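TCP pilus virulence regulatory protein (Vibrio cholerae, PDB 5SUX) probably regulates transcription of virulence genes as an AraC-family protein, with a helix-turn-helix DNA-binding region and a cupin-like domain that helps hold a bound carboxylic acid. Local coordinates at residues A[7-12]-A[129-134]; A[28-33]-A[60-65]; A[32-37]-A[80-85]; A[228-233]-A[264-269]. All coordinates share one frame; numbering follows the deposited sequence.

Contact 1 (A[7-12]-A[129-134]); sequences FQTNVY and EVVNGF. With 70H ((3E)-4-(8-methylnaphthalen-1-yl)but-3-enoic acid), chain B.
Thr9 faces the last turn of the helix in 129-134, its CA 5.3 Å from Val131 CA, and touches it with both branches. At chi1 59° its OG1 lies between the backbone N and the carbonyl carbon, which directs the hydroxyl to Val131 O in a weak hydrogen bond of 3.4 Å. The methyl CG2 settles beside Val130 O, so a small residue with one polar and one apolar branch suits this close approach. On the same side of the strand, Phe7 receives Val130 CG1 over one ring face, a CH-pi contact 4.1 Å from the centroid and 25° off the normal. Phe7 CD2 meets the edge of the Phe134 ring near its plane, 3.9 Å from Phe134 CE2. Further along, Val11 CG2 touches Val131 CG1 at 3.6 Å, the two side chains crossing at about a right angle. Between these residues, Gln8 and Asn10 point away from the helix, joined by a 2.6 Å hydrogen bond from Gln8 NE2 to Asn10 OD1. Tyr12 lays one ring face over 70H, with C06 above its centre. Gly133, at positive phi, ends the helix. The arrangement is that of a helix C-terminus closed by a Schellman motif and packed on the outermost strand of an antiparallel cupin-like sheet.

Contact 2 (A[28-33]-A[60-65]); sequences NDYKMF and LLKKNS. With 70H ((3E)-4-(8-methylnaphthalen-1-yl)but-3-enoic acid), chain B.
Lys31 NZ, at the end of a residue whose backbone pairs with Leu61, is gripped by three oxygens: it donates to 70H O13 at 2.7 Å and to Asn28 OD1 at 3.3 Å, with a weak third bond to Thr85 OG1. The bend at the end of the chain (chi4 -71°) turns the ammonium toward the ligand carboxylate, where a long, positively charged residue is apt. The Lys31 backbone makes both bonds of an antiparallel hydrogen-bonded pair, the shorter running from Leu61 N to Lys31 O, 2.9 Å. Beside it, in the non-hydrogen-bonded pair, Met32 CB and Leu60 CD1 lie alongside each other at 3.6 Å. On the sheet face of Lys31, Leu61 CD1 abuts the edge of the Phe33 ring, whose face covers 70H C17 at 3.5 Å above the plane. Where the strands end, Lys63 CB stands over the centre of the Tyr30 ring, 3.5 Å from the centroid, in a CH-pi contact. The Lys63 chain runs on fully extended beside Asp29, and Lys63 NZ forms a long salt bridge with Asp29 OD1. Tyr30 OH is hydrogen-bonded to Thr165 N. Strands 31-35 and 57-61 are inner neighbours in the five-stranded sheet, where helix 141-159 covers the Met32 and Leu60 side and helix 213-230 approaches Lys31.

Contact 3 (A[32-37]-A[80-85]); sequences MFWIDS and NVSVIT. With 70H ((3E)-4-(8-methylnaphthalen-1-yl)but-3-enoic acid), chain B.
Backbone hydrogen bonds join Met32 with Ile84 and Trp34 with Ser82 as antiparallel hydrogen-bonded pairs, the strand segments running 165° apart. The shortest of these bonds is Ile84 N to Met32 O, 2.9 Å; Asp36 N to Asn80 O extends the ladder. Between them, the non-hydrogen-bonded pairs add CA-H...O contacts such as Phe33 CA to Ser82 O, 3.0 Å. Polar side chains close one end of the ladder. Asp36 OD1 accepts from Asn80 N at 2.9 Å and from Ser37 OG, the two donors reaching it from opposite faces of the carboxylate. Asn80 ND2 gives Asp36 OD2 a weak bond; the carboxylate and amide planes stand 47° apart. A water bridges Trp34 O, Asn80 O and Ser82 OG, tying a buried serine hydroxyl to both strands. Apolar packing divides between the two sheet faces. With chi1 66°, the Trp34 indole folds across to the neighbouring strand: Ser82 CB lies over one face, in a CH-pi contact 3.9 Å from the six-membered ring centroid, and Ile84 CD1 meets the ring edge at 3.5 Å from CH2. Serine is small enough to fit against the indole face. On the other face of the sheet, Phe33 CB touches Val83 CG2, while Val81 CG1 reaches 70H C15 at 3.8 Å. Helix 121-131 covers Trp34 and Ile84; strands 7-14 and 57-61 flank the pair on its two sides.

Contact 4 (A[228-233]-A[264-269]); sequences LMKTGE and SEYLFM. With 70H ((3E)-4-(8-methylnaphthalen-1-yl)but-3-enoic acid), chain B.
Met229 and Leu267 mark the closest backbone approach, their CA atoms 6.2 Å apart, where one helix runs out in a Schellman motif at Gly232 and the other passes beside it. At the backbone angles of Gly232 (phi 98°) a CB would be jammed against the carbonyl oxygen of the residue before, so glycine fits this place. Leu267 CD1 presses on Met229 CB at 3.7 Å and also meets Glu233 O, a carbonyl buried here without a polar partner. The flexible thioether of Met229 extends farther, setting SD in the plane of the Tyr266 ring, at its edge, 3.9 Å from CD1: a Met-aromatic contact. Because Tyr266 holds CG anti to the backbone N (chi1 -178°), its ring reaches across toward the other helix, with OH 3.9 Å from Lys230 CE. That hydroxyl is hydrogen-bonded to Tyr12 OH and lies 3.4 Å from 70H C10. Lys230, extended from CG onward, carries NZ to Gln8 OE1 and makes a weak hydrogen bond of 2.9 Å to 70H O14. Length and charge equip this lysine to meet the ligand carboxylate. Helices 236-242 and 248-259 pack against Met229, the latter also against Tyr266, while Lys230 and Met269 turn to strand 7-14 of the cupin-like domain.

Overall arrangement
Contacts 2 and 3 lie within one antiparallel sheet, sharing strand 31-35, and contact 1 packs a helix end on its edge strand; along the chain both are nested inside the loop closed by contact 1. Contact 3 joins contact 1 through the probable backbone bond from Thr85 N to Gln8 O, 2.6 Å, and through Val131 CG2, 3.4 Å from Trp34 CH2. Contact 4 lies in the AraC-family region, its centre about 16 Å from that of contact 1, and meets it at Tyr12 OH and Tyr266 OH, 2.8 Å apart. All four contacts touch 70H. Lysines from contacts 2 and 4 converge on its carboxylate, an arrangement consistent with the ligand linking the two regions.

Contact 1 (A[7-12]-A[129-134])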
# COMPACT_ATOMS: atom_id res chain seq x y z
N PHE A 7 6.44 -11.83 -0.35
CA PHE A 7 5.19 -11.29 0.16
C PHE A 7 5.29 -11.10 1.67
O PHE A 7 5.89 -11.91 2.37
CB PHE A 7 4.00 -12.22 -0.15
CG PHE A 7 3.90 -12.60 -1.60
CD1 PHE A 7 3.20 -11.80 -2.49
CD2 PHE A 7 4.50 -13.75 -2.08
CE1 PHE A 7 3.09 -12.14 -3.83
CE2 PHE A 7 4.40 -14.10 -3.42
CZ PHE A 7 3.70 -13.29 -4.29
N GLN A 8 4.69 -10.01 2.15
CA GLN A 8 4.51 -9.77 3.58
C GLN A 8 3.02 -9.69 3.85
O GLN A 8 2.30 -8.96 3.15
CB GLN A 8 5.22 -8.48 4.01
CG GLN A 8 5.34 -8.30 5.52
CD GLN A 8 4.04 -7.83 6.17
OE1 GLN A 8 3.26 -7.11 5.55
NE2 GLN A 8 3.81 -8.25 7.41
N THR A 9 2.55 -10.44 4.84
CA THR A 9 1.13 -10.65 5.05
C THR A 9 0.74 -10.41 6.50
O THR A 9 1.52 -10.67 7.42
CB THR A 9 0.71 -12.07 4.64
OG1 THR A 9 1.46 -13.02 5.41
CG2 THR A 9 0.98 -12.30 3.16
N ASN A 10 -0.48 -9.91 6.69
CA ASN A 10 -1.04 -9.68 8.01
C ASN A 10 -2.55 -9.90 7.94
O ASN A 10 -3.17 -9.72 6.89
CB ASN A 10 -0.75 -8.26 8.53
CG ASN A 10 0.71 -8.07 8.90
OD1 ASN A 10 1.46 -7.41 8.20
ND2 ASN A 10 1.11 -8.65 10.03
N VAL A 11 -3.12 -10.31 9.08
CA VAL A 11 -4.56 -10.50 9.21
C VAL A 11 -5.04 -9.69 10.40
O VAL A 11 -4.49 -9.81 11.50
CB VAL A 11 -4.94 -11.98 9.38
CG1 VAL A 11 -6.43 -12.13 9.60
CG2 VAL A 11 -4.50 -12.78 8.17
N TYR A 12 -6.06 -8.86 10.19
CA TYR A 12 -6.60 -7.97 11.21
C TYR A 12 -8.06 -8.31 11.48
O TYR A 12 -8.78 -8.72 10.57
CB TYR A 12 -6.48 -6.51 10.78
CG TYR A 12 -5.09 -6.09 10.38
CD1 TYR A 12 -4.17 -5.68 11.34
CD2 TYR A 12 -4.69 -6.10 9.05
CE1 TYR A 12 -2.89 -5.30 10.98
CE2 TYR A 12 -3.42 -5.72 8.69
CZ TYR A 12 -2.52 -5.32 9.65
OH TYR A 12 -1.25 -4.93 9.29
N GLU A 129 -3.65 -18.75 0.63
CA GLU A 129 -2.45 -19.53 0.92
C GLU A 129 -1.21 -18.64 0.97
O GLU A 129 -0.26 -18.94 1.71
CB GLU A 129 -2.28 -20.64 -0.12
CG GLU A 129 -1.01 -21.47 0.04
CD GLU A 129 -1.02 -22.31 1.31
OE1 GLU A 129 -2.12 -22.68 1.76
OE2 GLU A 129 0.07 -22.63 1.83
N VAL A 130 -1.20 -17.54 0.20
CA VAL A 130 -0.12 -16.56 0.32
C VAL A 130 -0.09 -15.98 1.73
O VAL A 130 0.98 -15.85 2.34
CB VAL A 130 -0.28 -15.46 -0.74
CG1 VAL A 130 0.76 -14.37 -0.53
CG2 VAL A 130 -0.16 -16.05 -2.14
N VAL A 131 -1.26 -15.63 2.27
CA VAL A 131 -1.33 -15.08 3.61
C VAL A 131 -0.96 -16.14 4.65
O VAL A 131 -0.46 -15.81 5.73
CB VAL A 131 -2.73 -14.49 3.88
CG1 VAL A 131 -2.77 -13.79 5.22
CG2 VAL A 131 -3.11 -13.53 2.78
N ASN A 132 -1.19 -17.41 4.33
CA ASN A 132 -0.82 -18.50 5.23
C ASN A 132 0.67 -18.82 5.19
O ASN A 132 1.10 -19.78 5.85
CB ASN A 132 -1.64 -19.76 4.88
CG ASN A 132 -1.64 -20.78 6.00
OD1 ASN A 132 -1.68 -20.43 7.18
ND2 ASN A 132 -1.59 -22.06 5.64
N GLY A 133 1.47 -18.06 4.45
CA GLY A 133 2.89 -18.29 4.41
C GLY A 133 3.31 -19.51 3.62
O GLY A 133 4.41 -20.04 3.85
N PHE A 134 2.46 -19.98 2.70
CA PHE A 134 2.77 -21.14 1.85
C PHE A 134 3.10 -22.37 2.69
O PHE A 134 4.11 -23.04 2.48
CB PHE A 134 3.90 -20.82 0.87
CG PHE A 134 3.59 -19.68 -0.04
CD1 PHE A 134 2.58 -19.78 -0.98
CD2 PHE A 134 4.32 -18.51 0.04
CE1 PHE A 134 2.30 -18.73 -1.82
CE2 PHE A 134 4.05 -17.45 -0.80
CZ PHE A 134 3.04 -17.56 -1.74
C10 70H B . -1.51 -1.38 7.56
C11 70H B . -0.20 -0.86 7.01
C12 70H B . 0.40 -1.82 6.01
C15 70H B . -7.52 -2.75 6.68
C01 70H B . -4.30 -1.32 4.22
C02 70H B . -5.36 -1.82 5.19
C03 70H B . -5.19 -2.01 6.62
C04 70H B . -6.28 -2.47 7.32
C05 70H B . -6.24 -2.69 8.73
C06 70H B . -5.08 -2.45 9.44
C07 70H B . -3.96 -1.98 8.76
C08 70H B . -3.97 -1.76 7.39
C09 70H B . -2.65 -1.24 6.85
O13 70H B . 1.29 -1.41 5.21
O14 70H B . 0.03 -3.02 5.96
C16 70H B . -7.67 -2.56 5.32
C17 70H B . -6.58 -2.10 4.59

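Contact 2 (A[28-33]-A[60-65])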
# COMPACT_ATOMS: atom_id res chain seq x y z
N ASN A 28 4.04 2.15 0.37
CA ASN A 28 5.45 1.96 0.04
C ASN A 28 5.69 0.79 -0.89
O ASN A 28 6.77 0.71 -1.51
CB ASN A 28 6.26 1.77 1.32
CG ASN A 28 5.90 0.50 2.06
OD1 ASN A 28 4.73 0.12 2.14
ND2 ASN A 28 6.91 -0.18 2.60
N ASP A 29 4.74 -0.13 -1.01
CA ASP A 29 4.82 -1.25 -1.92
C ASP A 29 3.39 -1.64 -2.29
O ASP A 29 2.45 -1.35 -1.55
CB ASP A 29 5.56 -2.45 -1.31
CG ASP A 29 7.06 -2.29 -1.34
OD1 ASP A 29 7.59 -1.82 -2.37
OD2 ASP A 29 7.72 -2.62 -0.33
N TYR A 30 3.24 -2.29 -3.44
CA TYR A 30 1.92 -2.72 -3.89
C TYR A 30 1.25 -3.58 -2.83
O TYR A 30 1.86 -4.50 -2.28
CB TYR A 30 2.02 -3.48 -5.21
CG TYR A 30 2.45 -2.61 -6.37
CD1 TYR A 30 3.78 -2.56 -6.77
CD2 TYR A 30 1.53 -1.82 -7.05
CE1 TYR A 30 4.18 -1.77 -7.83
CE2 TYR A 30 1.92 -1.02 -8.11
CZ TYR A 30 3.25 -1.00 -8.49
OH TYR A 30 3.64 -0.20 -9.54
N LYS A 31 -0.01 -3.26 -2.54
CA LYS A 31 -0.77 -3.96 -1.52
C LYS A 31 -2.12 -4.38 -2.09
O LYS A 31 -2.63 -3.77 -3.04
CB LYS A 31 -1.01 -3.09 -0.28
CG LYS A 31 0.25 -2.71 0.48
CD LYS A 31 -0.08 -1.83 1.67
CE LYS A 31 1.13 -1.01 2.10
NZ LYS A 31 2.18 -1.84 2.73
N MET A 32 -2.68 -5.43 -1.50
CA MET A 32 -4.05 -5.83 -1.78
C MET A 32 -4.65 -6.38 -0.49
O MET A 32 -3.95 -6.97 0.33
CB MET A 32 -4.13 -6.87 -2.90
CG MET A 32 -3.22 -8.07 -2.73
SD MET A 32 -3.12 -9.05 -4.24
CE MET A 32 -2.32 -7.89 -5.34
N PHE A 33 -5.95 -6.16 -0.32
CA PHE A 33 -6.64 -6.66 0.86
C PHE A 33 -8.06 -7.08 0.51
O PHE A 33 -8.62 -6.68 -0.51
CB PHE A 33 -6.63 -5.64 2.01
CG PHE A 33 -7.42 -4.38 1.73
CD1 PHE A 33 -6.80 -3.26 1.22
CD2 PHE A 33 -8.77 -4.32 2.03
CE1 PHE A 33 -7.52 -2.09 0.99
CE2 PHE A 33 -9.50 -3.17 1.80
CZ PHE A 33 -8.87 -2.05 1.29
N LEU A 60 -7.08 -3.29 -4.51
CA LEU A 60 -5.69 -3.08 -4.86
C LEU A 60 -5.29 -1.65 -4.54
O LEU A 60 -6.02 -0.71 -4.85
CB LEU A 60 -5.44 -3.36 -6.35
CG LEU A 60 -5.75 -4.73 -6.97
CD1 LEU A 60 -5.15 -5.86 -6.16
CD2 LEU A 60 -7.25 -4.96 -7.19
N LEU A 61 -4.12 -1.49 -3.93
CA LEU A 61 -3.58 -0.18 -3.58
C LEU A 61 -2.27 0.05 -4.32
O LEU A 61 -1.34 -0.75 -4.20
CB LEU A 61 -3.37 -0.05 -2.06
CG LEU A 61 -4.62 -0.25 -1.20
CD1 LEU A 61 -4.27 -0.12 0.28
CD2 LEU A 61 -5.72 0.73 -1.59
N LYS A 62 -2.20 1.14 -5.07
CA LYS A 62 -1.09 1.39 -5.97
C LYS A 62 0.13 1.90 -5.21
O LYS A 62 0.02 2.74 -4.31
CB LYS A 62 -1.50 2.40 -7.04
CG LYS A 62 -0.52 2.58 -8.18
CD LYS A 62 -0.92 3.77 -9.04
CE LYS A 62 -0.60 3.54 -10.50
NZ LYS A 62 0.20 4.65 -11.10
N LYS A 63 1.31 1.40 -5.59
CA LYS A 63 2.55 1.86 -4.99
C LYS A 63 2.73 3.35 -5.21
O LYS A 63 2.41 3.89 -6.27
CB LYS A 63 3.74 1.09 -5.58
CG LYS A 63 5.08 1.41 -4.91
CD LYS A 63 6.23 0.68 -5.59
CE LYS A 63 7.56 1.00 -4.91
NZ LYS A 63 8.71 0.30 -5.55
N ASN A 64 3.24 4.03 -4.18
CA ASN A 64 3.51 5.47 -4.14
C ASN A 64 2.25 6.31 -4.14
O ASN A 64 2.32 7.53 -4.36
CB ASN A 64 4.42 5.91 -5.30
CG ASN A 64 5.80 5.30 -5.22
OD1 ASN A 64 6.40 5.24 -4.15
ND2 ASN A 64 6.30 4.83 -6.35
N SER A 65 1.09 5.72 -3.89
CA SER A 65 -0.12 6.51 -3.71
C SER A 65 -0.24 6.96 -2.26
O SER A 65 0.38 6.40 -1.35
CB SER A 65 -1.36 5.72 -4.12
OG SER A 65 -1.51 4.55 -3.33
C10 70H B . -1.51 -1.38 7.56
C11 70H B . -0.20 -0.86 7.01
C12 70H B . 0.40 -1.82 6.01
C15 70H B . -7.52 -2.75 6.68
C01 70H B . -4.30 -1.32 4.22
C02 70H B . -5.36 -1.82 5.19
C03 70H B . -5.19 -2.01 6.62
C04 70H B . -6.28 -2.47 7.32
C05 70H B . -6.24 -2.69 8.73
C06 70H B . -5.08 -2.45 9.44
C07 70H B . -3.96 -1.98 8.76
C08 70H B . -3.97 -1.76 7.39
C09 70H B . -2.65 -1.24 6.85
O13 70H B . 1.29 -1.41 5.21
O14 70H B . 0.03 -3.02 5.96
C16 70H B . -7.67 -2.56 5.32
C17 70H B . -6.58 -2.10 4.59

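Contact 3 (A[32-37]-A[80-85])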
# COMPACT_ATOMS: atom_id res chain seq x y z
N MET A 32 -2.68 -5.43 -1.50
CA MET A 32 -4.05 -5.83 -1.78
C MET A 32 -4.65 -6.38 -0.49
O MET A 32 -3.95 -6.97 0.33
CB MET A 32 -4.13 -6.87 -2.90
CG MET A 32 -3.22 -8.07 -2.73
SD MET A 32 -3.12 -9.05 -4.24
CE MET A 32 -2.32 -7.89 -5.34
N PHE A 33 -5.95 -6.16 -0.32
CA PHE A 33 -6.64 -6.66 0.86
C PHE A 33 -8.06 -7.08 0.51
O PHE A 33 -8.62 -6.68 -0.51
CB PHE A 33 -6.63 -5.64 2.01
CG PHE A 33 -7.42 -4.38 1.73
CD1 PHE A 33 -6.80 -3.26 1.22
CD2 PHE A 33 -8.77 -4.32 2.03
CE1 PHE A 33 -7.52 -2.09 0.99
CE2 PHE A 33 -9.50 -3.17 1.80
CZ PHE A 33 -8.87 -2.05 1.29
N TRP A 34 -8.62 -7.91 1.39
CA TRP A 34 -9.97 -8.43 1.24
C TRP A 34 -10.44 -8.92 2.61
O TRP A 34 -9.64 -9.16 3.51
CB TRP A 34 -10.04 -9.56 0.21
CG TRP A 34 -9.30 -10.80 0.62
CD1 TRP A 34 -9.83 -11.93 1.19
CD2 TRP A 34 -7.89 -11.04 0.50
NE1 TRP A 34 -8.84 -12.85 1.43
CE2 TRP A 34 -7.64 -12.33 1.01
CE3 TRP A 34 -6.82 -10.29 0.01
CZ2 TRP A 34 -6.36 -12.88 1.05
CZ3 TRP A 34 -5.55 -10.84 0.04
CH2 TRP A 34 -5.34 -12.12 0.56
N ILE A 35 -11.75 -9.07 2.74
CA ILE A 35 -12.35 -9.61 3.96
C ILE A 35 -12.67 -11.08 3.72
O ILE A 35 -12.92 -11.51 2.59
CB ILE A 35 -13.60 -8.81 4.39
CG1 ILE A 35 -14.71 -8.95 3.35
CG2 ILE A 35 -13.24 -7.35 4.60
CD1 ILE A 35 -15.97 -8.19 3.72
N ASP A 36 -12.66 -11.86 4.80
CA ASP A 36 -12.87 -13.30 4.70
C ASP A 36 -14.34 -13.69 4.75
O ASP A 36 -14.68 -14.80 4.32
CB ASP A 36 -12.11 -14.03 5.81
CG ASP A 36 -12.72 -13.81 7.18
OD1 ASP A 36 -13.42 -12.80 7.39
OD2 ASP A 36 -12.49 -14.66 8.07
N SER A 37 -15.21 -12.82 5.25
CA SER A 37 -16.63 -13.11 5.35
C SER A 37 -17.38 -11.80 5.57
O SER A 37 -16.79 -10.76 5.84
CB SER A 37 -16.92 -14.10 6.48
OG SER A 37 -16.50 -13.59 7.73
N ASN A 80 -12.29 -10.94 9.38
CA ASN A 80 -10.84 -10.91 9.26
C ASN A 80 -10.46 -10.22 7.96
O ASN A 80 -10.91 -10.63 6.88
CB ASN A 80 -10.25 -12.32 9.31
CG ASN A 80 -10.32 -12.93 10.69
OD1 ASN A 80 -10.14 -12.25 11.70
ND2 ASN A 80 -10.60 -14.23 10.75
N VAL A 81 -9.63 -9.19 8.06
CA VAL A 81 -9.11 -8.47 6.90
C VAL A 81 -7.68 -8.95 6.66
O VAL A 81 -6.83 -8.83 7.54
CB VAL A 81 -9.16 -6.95 7.10
CG1 VAL A 81 -8.81 -6.23 5.81
CG2 VAL A 81 -10.53 -6.52 7.60
N SER A 82 -7.43 -9.49 5.47
CA SER A 82 -6.11 -9.96 5.09
C SER A 82 -5.44 -8.92 4.21
O SER A 82 -6.05 -8.44 3.25
CB SER A 82 -6.20 -11.30 4.35
OG SER A 82 -6.82 -12.29 5.16
N VAL A 83 -4.19 -8.58 4.53
CA VAL A 83 -3.43 -7.59 3.77
C VAL A 83 -2.14 -8.24 3.30
O VAL A 83 -1.38 -8.79 4.11
CB VAL A 83 -3.13 -6.33 4.60
CG1 VAL A 83 -2.40 -5.30 3.75
CG2 VAL A 83 -4.42 -5.75 5.16
N ILE A 84 -1.89 -8.18 1.99
CA ILE A 84 -0.65 -8.68 1.40
C ILE A 84 0.14 -7.49 0.89
O ILE A 84 -0.40 -6.63 0.18
CB ILE A 84 -0.93 -9.68 0.26
CG1 ILE A 84 -1.63 -10.93 0.78
CG2 ILE A 84 0.37 -10.06 -0.45
CD1 ILE A 84 -1.95 -11.94 -0.30
N THR A 85 1.42 -7.44 1.24
CA THR A 85 2.35 -6.46 0.70
C THR A 85 3.35 -7.19 -0.19
O THR A 85 4.01 -8.14 0.25
CB THR A 85 3.08 -5.71 1.81
OG1 THR A 85 2.12 -5.12 2.70
CG2 THR A 85 3.96 -4.61 1.22
C10 70H B . -1.51 -1.38 7.56
C11 70H B . -0.20 -0.86 7.01
C12 70H B . 0.40 -1.82 6.01
C15 70H B . -7.52 -2.75 6.68
C01 70H B . -4.30 -1.32 4.22
C02 70H B . -5.36 -1.82 5.19
C03 70H B . -5.19 -2.01 6.62
C04 70H B . -6.28 -2.47 7.32
C05 70H B . -6.24 -2.69 8.73
C06 70H B . -5.08 -2.45 9.44
C07 70H B . -3.96 -1.98 8.76
C08 70H B . -3.97 -1.76 7.39
C09 70H B . -2.65 -1.24 6.85
O13 70H B . 1.29 -1.41 5.21
O14 70H B . 0.03 -3.02 5.96
C16 70H B . -7.67 -2.56 5.32
C17 70H B . -6.58 -2.10 4.59
O HOH W 1 -9.39 -12.11 4.63

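Contact 4 (A[228-233]-A[264-269])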
# COMPACT_ATOMS: atom_id res chain seq x y z
N LEU A 228 9.20 -1.50 9.96
CA LEU A 228 10.05 -1.86 11.08
C LEU A 228 9.29 -2.69 12.11
O LEU A 228 9.79 -3.70 12.61
CB LEU A 228 10.62 -0.60 11.74
CG LEU A 228 11.77 0.12 11.04
CD1 LEU A 228 12.09 1.41 11.78
CD2 LEU A 228 13.00 -0.76 10.98
N MET A 229 8.06 -2.27 12.44
CA MET A 229 7.25 -3.03 13.39
C MET A 229 6.94 -4.42 12.86
O MET A 229 6.89 -5.39 13.63
CB MET A 229 5.96 -2.27 13.69
CG MET A 229 6.16 -0.96 14.43
SD MET A 229 4.62 -0.05 14.66
CE MET A 229 5.21 1.64 14.59
N LYS A 230 6.73 -4.54 11.55
CA LYS A 230 6.38 -5.83 10.97
C LYS A 230 7.50 -6.86 11.12
O LYS A 230 7.24 -8.06 11.14
CB LYS A 230 6.02 -5.67 9.49
CG LYS A 230 4.63 -5.08 9.25
CD LYS A 230 4.41 -4.78 7.77
CE LYS A 230 2.95 -4.47 7.48
NZ LYS A 230 2.73 -4.12 6.04
N THR A 231 8.75 -6.40 11.23
CA THR A 231 9.87 -7.33 11.39
C THR A 231 9.93 -7.93 12.79
O THR A 231 10.77 -8.80 13.03
CB THR A 231 11.19 -6.64 11.09
OG1 THR A 231 11.51 -5.71 12.14
CG2 THR A 231 11.12 -5.89 9.77
N GLY A 232 9.07 -7.50 13.71
CA GLY A 232 9.16 -7.91 15.09
C GLY A 232 9.86 -6.92 15.99
O GLY A 232 10.01 -7.20 17.19
N GLU A 233 10.30 -5.78 15.47
CA GLU A 233 10.87 -4.74 16.31
C GLU A 233 9.77 -4.14 17.18
O GLU A 233 8.70 -3.77 16.69
CB GLU A 233 11.53 -3.65 15.46
CG GLU A 233 12.15 -2.52 16.27
CD GLU A 233 12.83 -3.01 17.55
OE1 GLU A 233 13.68 -3.91 17.47
OE2 GLU A 233 12.49 -2.48 18.63
N SER A 264 1.83 1.83 19.72
CA SER A 264 1.88 0.62 20.52
C SER A 264 0.66 -0.27 20.28
O SER A 264 0.77 -1.50 20.36
CB SER A 264 2.00 0.97 22.01
OG SER A 264 0.83 1.62 22.46
N GLU A 265 -0.49 0.33 19.99
CA GLU A 265 -1.68 -0.47 19.70
C GLU A 265 -1.54 -1.19 18.37
O GLU A 265 -1.97 -2.34 18.23
CB GLU A 265 -2.93 0.41 19.71
CG GLU A 265 -3.44 0.72 21.11
CD GLU A 265 -4.20 2.03 21.19
OE1 GLU A 265 -4.53 2.46 22.31
OE2 GLU A 265 -4.46 2.63 20.12
N TYR A 266 -0.94 -0.54 17.37
CA TYR A 266 -0.72 -1.22 16.09
C TYR A 266 0.31 -2.33 16.24
O TYR A 266 0.17 -3.40 15.62
CB TYR A 266 -0.27 -0.23 15.02
CG TYR A 266 -0.07 -0.89 13.68
CD1 TYR A 266 1.21 -1.09 13.16
CD2 TYR A 266 -1.15 -1.36 12.95
CE1 TYR A 266 1.39 -1.71 11.94
CE2 TYR A 266 -0.98 -1.98 11.73
CZ TYR A 266 0.29 -2.16 11.23
OH TYR A 266 0.46 -2.78 10.02
N LEU A 267 1.35 -2.10 17.04
CA LEU A 267 2.37 -3.12 17.25
C LEU A 267 1.77 -4.38 17.84
O LEU A 267 2.19 -5.50 17.50
CB LEU A 267 3.46 -2.56 18.17
CG LEU A 267 4.73 -3.38 18.37
CD1 LEU A 267 5.42 -3.67 17.04
CD2 LEU A 267 5.66 -2.63 19.30
N PHE A 268 0.77 -4.23 18.72
CA PHE A 268 0.08 -5.40 19.26
C PHE A 268 -0.86 -6.02 18.24
O PHE A 268 -1.05 -7.24 18.25
CB PHE A 268 -0.68 -5.01 20.53
CG PHE A 268 -1.45 -6.14 21.15
CD1 PHE A 268 -0.83 -7.04 21.98
CD2 PHE A 268 -2.81 -6.28 20.89
CE1 PHE A 268 -1.54 -8.09 22.55
CE2 PHE A 268 -3.52 -7.32 21.46
CZ PHE A 268 -2.89 -8.22 22.29
N MET A 269 -1.46 -5.21 17.37
CA MET A 269 -2.28 -5.75 16.30
C MET A 269 -1.48 -6.67 15.38
O MET A 269 -2.03 -7.62 14.81
CB MET A 269 -2.91 -4.62 15.48
CG MET A 269 -4.01 -3.86 16.20
SD MET A 269 -4.52 -2.38 15.30
CE MET A 269 -4.59 -3.00 13.62
C10 70H B . -1.51 -1.38 7.56
C11 70H B . -0.20 -0.86 7.01
C12 70H B . 0.40 -1.82 6.01
C15 70H B . -7.52 -2.75 6.68
C01 70H B . -4.30 -1.32 4.22
C02 70H B . -5.36 -1.82 5.19
C03 70H B . -5.19 -2.01 6.62
C04 70H B . -6.28 -2.47 7.32
C05 70H B . -6.24 -2.69 8.73
C06 70H B . -5.08 -2.45 9.44
C07 70H B . -3.96 -1.98 8.76
C08 70H B . -3.97 -1.76 7.39
C09 70H B . -2.65 -1.24 6.85
O13 70H B . 1.29 -1.41 5.21
O14 70H B . 0.03 -3.02 5.96
C16 70H B . -7.67 -2.56 5.32
C17 70H B . -6.58 -2.10 4.59